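Local coordinates for protein RNA-directed RNA polymerase (Infectious pancreatic necrosis virus, PDB 3ZED) that probably copies the viral RNA genome as an RNA-dependent RNA polymerase, occurring both free and covalently linked to the genomic RNA, at residues Gly257-Thr260 with Ala261-Leu264; Leu71-Asp74 with Ala75-Arg79. All coordinates share one frame; numbering follows the deposited sequence.

Interaction 1 (Gly257-Thr260 with Ala261-Leu264); sequences GDTT and AEAL
Thr259 and Ala263 join at the opening turn of helix 260-278, where the chain leaves the loop that carries the predicted GTP-binding residues and enters the first turn of the helix. Ahead of the cap, Asp258 turns its carboxylate back into that loop, where OD2 accepts from the backbone N of Thr255, while the backbone O of Asp258 accepts a hydrogen bond from Lys90 NZ and lies 3.6 Å from Glu262 OE1. Thr259 stands at the N-cap position, yet its hydroxyl makes no capping bond: OG1 sits between the backbone N and the carbonyl carbon (chi1 57°) and bonds to Thr255 O. What the residue gives the helix is its carbonyl. Ala263 N reaches Thr259 O at 2.9 Å with an N-H...O angle of 163°, and alanine suits the place because its CB lies only 3.5 Å from that same oxygen and packs on Tyr326 of helix 326-340. Thr260 repeats the pattern one residue on: Leu264 N donates a hydrogen bond to Thr260 O at 3.2 Å. The OG1 of Thr260 returns to Lys256 O, so two successive threonine hydroxyls tie the new helix to the preceding turn. Along the second segment, Ala261 is small enough to pack on Val93 of strand 92-98, and Leu264 suits the apolar contact with Leu330 of helix 326-340. Glu262 folds back at chi2 (86°), which carries its carboxylate beside the first segment; OE2 accepts from Ser94 N, and OE1 comes to rest 3.3 Å from Thr259 CA.

Interaction 2 (Leu71-Asp74 with Ala75-Arg79); sequences LETD and AALPR
Glu72 O gathers the two amides of Ala75 and Ala76 where strand 65-72 gives way to the short helix 73-76. The backbone changes at Thr73 from extended to helical angles, and Ala76 N then bonds to Glu72 O at 3.0 Å, while the bond from Ala75 N to the same oxygen is weak, with an N-H...O angle of only 128°. Leu77 N follows with a 2.7 Å bond to Thr73 O, but Leu77 itself leaves helical angles. Pro78, which has no amide hydrogen to continue the series, offers Asp74 O a CA-H...O contact of 3.2 Å instead, and a 3-10 segment begins.

Among the side chains, Glu72 has CG anti to its backbone N (chi1 -173°) and an extended chain beyond, which brings OE1 alongside the methyl of Ala75, 4.0 Å from its CB; the charged carboxylate suits this exposed side, where the small alanine is merely tolerated. Thr73 is buried: OG1 bonds to Lys90 O, leaving CG2 to approach Leu77 CD1 at 4.3 Å. Leu77 is the large buried apolar side chain here, reaching Val265 on helix 260-278, and Ala76 adds its methyl against Val93 and Val265. On the exposed side the ring of Pro78 rests over Asp74 O, with CB and CG each 3.7 Å away. Further on, Arg79 makes a cation-pi contact with Trp223. Together these bonds form a one-turn helix with the last strand residue, Glu72, at its N-cap position, ending at Ala76 before the proline and connecting strand 65-72 to the 3-10 segment beyond.

Both interactions contain the first turn of a helix, held by backbone bonds between residues i and i+4, and they meet: Ala261 CB lies 4.1 Å from Thr73 CG2, and Leu77 CD1 lies 4.2 Å from Leu264 CB. Methyl groups, one of them a threonine's, thus join the two helices. Interaction 1 is mostly buried and begins a long helix; its polar side chains are engaged by the loop before it and by strand 92-98. Interaction 2 lies nearer the surface, where Glu72, Ala75 and Pro78 are exposed, and its helix stops after one turn. Lys90 and strand 92-98 serve both contacts, with polar as well as apolar partners.

Interaction 1 (Gly257-Thr260 with Ala261-Leu264)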
ATOM      1  N   GLY B 257      18.143   2.463   8.036  1.00 62.94           N
ATOM      2  CA  GLY B 257      19.575   2.469   7.737  1.00 64.11           C
ATOM      3  C   GLY B 257      20.425   2.459   8.999  1.00 70.64           C
ATOM      4  O   GLY B 257      21.465   1.798   9.051  1.00 71.76           O
ATOM      5  N   ASP B 258      19.951   3.164  10.047  1.00 67.81           N
ATOM      6  CA  ASP B 258      20.594   3.258  11.361  1.00 69.42           C
ATOM      7  C   ASP B 258      20.547   1.945  12.143  1.00 73.55           C
ATOM      8  O   ASP B 258      21.399   1.727  13.021  1.00 76.57           O
ATOM      9  CB  ASP B 258      19.884   4.337  12.225  1.00 71.62           C
ATOM     10  CG  ASP B 258      19.999   5.794  11.789  1.00 83.74           C
ATOM     11  OD1 ASP B 258      20.954   6.125  11.048  1.00 87.55           O
ATOM     12  OD2 ASP B 258      19.142   6.610  12.212  1.00 84.41           O
ATOM     13  N   THR B 259      19.515   1.104  11.881  1.00 66.06           N
ATOM     14  CA  THR B 259      19.232  -0.109  12.666  1.00 65.43           C
ATOM     15  C   THR B 259      19.240  -1.450  11.878  1.00 68.23           C
ATOM     16  O   THR B 259      18.626  -2.421  12.344  1.00 66.30           O
ATOM     17  CB  THR B 259      17.863   0.068  13.329  1.00 62.72           C
ATOM     18  OG1 THR B 259      16.902   0.327  12.301  1.00 61.19           O
ATOM     19  CG2 THR B 259      17.848   1.197  14.357  1.00 56.82           C
ATOM     20  N   THR B 260      19.958  -1.520  10.721  1.00 64.71           N
ATOM     21  CA  THR B 260      20.040  -2.736   9.891  1.00 63.46           C
ATOM     22  C   THR B 260      20.433  -3.978  10.719  1.00 67.19           C
ATOM     23  O   THR B 260      19.709  -4.974  10.669  1.00 66.15           O
ATOM     24  CB  THR B 260      21.002  -2.530   8.724  1.00 69.18           C
ATOM     25  OG1 THR B 260      20.569  -1.380   7.997  1.00 69.89           O
ATOM     26  CG2 THR B 260      21.069  -3.743   7.798  1.00 64.72           C
ATOM     27  N   ALA B 261      21.560  -3.914  11.467  1.00 64.59           N
ATOM     28  CA  ALA B 261      22.058  -5.028  12.281  1.00 66.28           C
ATOM     29  C   ALA B 261      21.033  -5.426  13.357  1.00 69.47           C
ATOM     30  O   ALA B 261      20.717  -6.612  13.491  1.00 69.15           O
ATOM     31  CB  ALA B 261      23.390  -4.670  12.920  1.00 68.94           C
ATOM     32  N   GLU B 262      20.488  -4.417  14.072  1.00 64.49           N
ATOM     33  CA  GLU B 262      19.484  -4.537  15.122  1.00 63.73           C
ATOM     34  C   GLU B 262      18.264  -5.306  14.612  1.00 65.45           C
ATOM     35  O   GLU B 262      17.849  -6.284  15.240  1.00 65.51           O
ATOM     36  CB  GLU B 262      19.083  -3.137  15.613  1.00 64.68           C
ATOM     37  CG  GLU B 262      20.045  -2.508  16.618  1.00 75.43           C
ATOM     38  CD  GLU B 262      21.254  -1.726  16.129  1.00 92.36           C
ATOM     39  OE1 GLU B 262      21.298  -1.348  14.938  1.00 78.34           O
ATOM     40  OE2 GLU B 262      22.155  -1.466  16.959  1.00 90.63           O
ATOM     41  N   ALA B 263      17.752  -4.916  13.428  1.00 60.63           N
ATOM     42  CA  ALA B 263      16.595  -5.534  12.766  1.00 58.28           C
ATOM     43  C   ALA B 263      16.841  -7.012  12.486  1.00 61.70           C
ATOM     44  O   ALA B 263      16.002  -7.827  12.834  1.00 60.90           O
ATOM     45  CB  ALA B 263      16.288  -4.808  11.478  1.00 56.90           C
ATOM     46  N   LEU B 264      18.005  -7.358  11.906  1.00 59.28           N
ATOM     47  CA  LEU B 264      18.402  -8.733  11.604  1.00 59.52           C
ATOM     48  C   LEU B 264      18.467  -9.555  12.877  1.00 66.52           C
ATOM     49  O   LEU B 264      17.871 -10.623  12.917  1.00 67.23           O
ATOM     50  CB  LEU B 264      19.759  -8.787  10.864  1.00 59.85           C
ATOM     51  CG  LEU B 264      19.807  -8.181   9.463  1.00 61.33           C
ATOM     52  CD1 LEU B 264      21.238  -8.083   8.964  1.00 61.89           C
ATOM     53  CD2 LEU B 264      18.943  -8.963   8.484  1.00 60.80           C
TER

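Interaction 2 (Leu71-Asp74 with Ala75-Arg79)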
ATOM      1  N   LEU B  71      26.087  -4.760  22.266  1.00 82.25           N
ATOM      2  CA  LEU B  71      26.747  -6.038  21.973  1.00 83.39           C
ATOM      3  C   LEU B  71      27.622  -5.924  20.734  1.00 89.51           C
ATOM      4  O   LEU B  71      27.385  -5.065  19.886  1.00 88.18           O
ATOM      5  CB  LEU B  71      25.710  -7.159  21.741  1.00 81.87           C
ATOM      6  CG  LEU B  71      24.834  -7.647  22.897  1.00 86.95           C
ATOM      7  CD1 LEU B  71      24.049  -8.861  22.471  1.00 86.29           C
ATOM      8  CD2 LEU B  71      25.652  -8.040  24.099  1.00 90.27           C
ATOM      9  N   GLU B  72      28.602  -6.818  20.606  1.00 89.22           N
ATOM     10  CA  GLU B  72      29.491  -6.891  19.450  1.00 89.37           C
ATOM     11  C   GLU B  72      28.722  -7.566  18.305  1.00 91.06           C
ATOM     12  O   GLU B  72      28.210  -8.675  18.489  1.00 90.01           O
ATOM     13  CB  GLU B  72      30.770  -7.669  19.836  1.00 93.82           C
ATOM     14  CG  GLU B  72      31.856  -7.681  18.776  1.00107.74           C
ATOM     15  CD  GLU B  72      33.016  -8.628  19.029  1.00137.20           C
ATOM     16  OE1 GLU B  72      32.799  -9.717  19.611  1.00135.45           O
ATOM     17  OE2 GLU B  72      34.144  -8.294  18.601  1.00137.24           O
ATOM     18  N   THR B  73      28.592  -6.879  17.147  1.00 87.02           N
ATOM     19  CA  THR B  73      27.866  -7.391  15.966  1.00 84.69           C
ATOM     20  C   THR B  73      28.430  -8.762  15.533  1.00 91.23           C
ATOM     21  O   THR B  73      27.644  -9.637  15.157  1.00 90.09           O
ATOM     22  CB  THR B  73      27.894  -6.379  14.827  1.00 88.19           C
ATOM     23  OG1 THR B  73      27.569  -5.098  15.352  1.00 88.64           O
ATOM     24  CG2 THR B  73      26.902  -6.709  13.717  1.00 82.75           C
ATOM     25  N   ASP B  74      29.772  -8.960  15.650  1.00 90.00           N
ATOM     26  CA  ASP B  74      30.464 -10.220  15.351  1.00 91.43           C
ATOM     27  C   ASP B  74      29.938 -11.359  16.222  1.00 95.44           C
ATOM     28  O   ASP B  74      29.834 -12.485  15.742  1.00 95.66           O
ATOM     29  CB  ASP B  74      31.986 -10.077  15.560  1.00 96.57           C
ATOM     30  CG  ASP B  74      32.675  -9.059  14.670  1.00110.93           C
ATOM     31  OD1 ASP B  74      32.063  -8.633  13.666  1.00111.13           O
ATOM     32  OD2 ASP B  74      33.840  -8.706  14.965  1.00118.51           O
ATOM     33  N   ALA B  75      29.603 -11.066  17.497  1.00 91.56           N
ATOM     34  CA  ALA B  75      29.060 -12.052  18.429  1.00 91.51           C
ATOM     35  C   ALA B  75      27.591 -12.339  18.128  1.00 92.21           C
ATOM     36  O   ALA B  75      27.195 -13.505  18.128  1.00 93.19           O
ATOM     37  CB  ALA B  75      29.213 -11.571  19.863  1.00 93.70           C
ATOM     38  N   ALA B  76      26.785 -11.282  17.865  1.00 84.11           N
ATOM     39  CA  ALA B  76      25.352 -11.416  17.594  1.00 80.54           C
ATOM     40  C   ALA B  76      25.070 -11.996  16.212  1.00 81.26           C
ATOM     41  O   ALA B  76      24.133 -12.784  16.071  1.00 78.76           O
ATOM     42  CB  ALA B  76      24.659 -10.078  17.748  1.00 79.73           C
ATOM     43  N   LEU B  77      25.867 -11.606  15.195  1.00 77.91           N
ATOM     44  CA  LEU B  77      25.740 -12.107  13.825  1.00 76.03           C
ATOM     45  C   LEU B  77      27.093 -12.678  13.371  1.00 82.58           C
ATOM     46  O   LEU B  77      27.819 -12.001  12.639  1.00 82.30           O
ATOM     47  CB  LEU B  77      25.231 -11.009  12.874  1.00 73.40           C
ATOM     48  CG  LEU B  77      23.860 -10.406  13.178  1.00 75.51           C
ATOM     49  CD1 LEU B  77      23.626  -9.171  12.355  1.00 73.17           C
ATOM     50  CD2 LEU B  77      22.734 -11.407  12.952  1.00 77.12           C
ATOM     51  N   PRO B  78      27.472 -13.907  13.835  1.00 81.83           N
ATOM     52  CA  PRO B  78      28.791 -14.465  13.472  1.00 83.26           C
ATOM     53  C   PRO B  78      28.969 -14.735  11.980  1.00 85.49           C
ATOM     54  O   PRO B  78      30.079 -14.549  11.469  1.00 86.38           O
ATOM     55  CB  PRO B  78      28.855 -15.772  14.271  1.00 86.82           C
ATOM     56  CG  PRO B  78      27.879 -15.605  15.372  1.00 90.62           C
ATOM     57  CD  PRO B  78      26.763 -14.821  14.755  1.00 83.42           C
ATOM     58  N   ARG B  79      27.890 -15.147  11.287  1.00 79.64           N
ATOM     59  CA  ARG B  79      27.881 -15.415   9.849  1.00 78.81           C
ATOM     60  C   ARG B  79      28.228 -14.166   9.007  1.00 81.60           C
ATOM     61  O   ARG B  79      28.676 -14.304   7.868  1.00 80.43           O
ATOM     62  CB  ARG B  79      26.494 -15.921   9.434  1.00 77.02           C
ATOM     63  CG  ARG B  79      26.188 -17.352   9.823  1.00 80.48           C
ATOM     64  CD  ARG B  79      24.816 -17.804   9.310  1.00 74.54           C
ATOM     65  NE  ARG B  79      24.665 -17.780   7.848  1.00 83.65           N
ATOM     66  CZ  ARG B  79      24.943 -18.799   7.037  1.00102.30           C
ATOM     67  NH1 ARG B  79      25.392 -19.946   7.531  1.00 93.63           N
ATOM     68  NH2 ARG B  79      24.779 -18.677   5.729  1.00 94.53           N
TER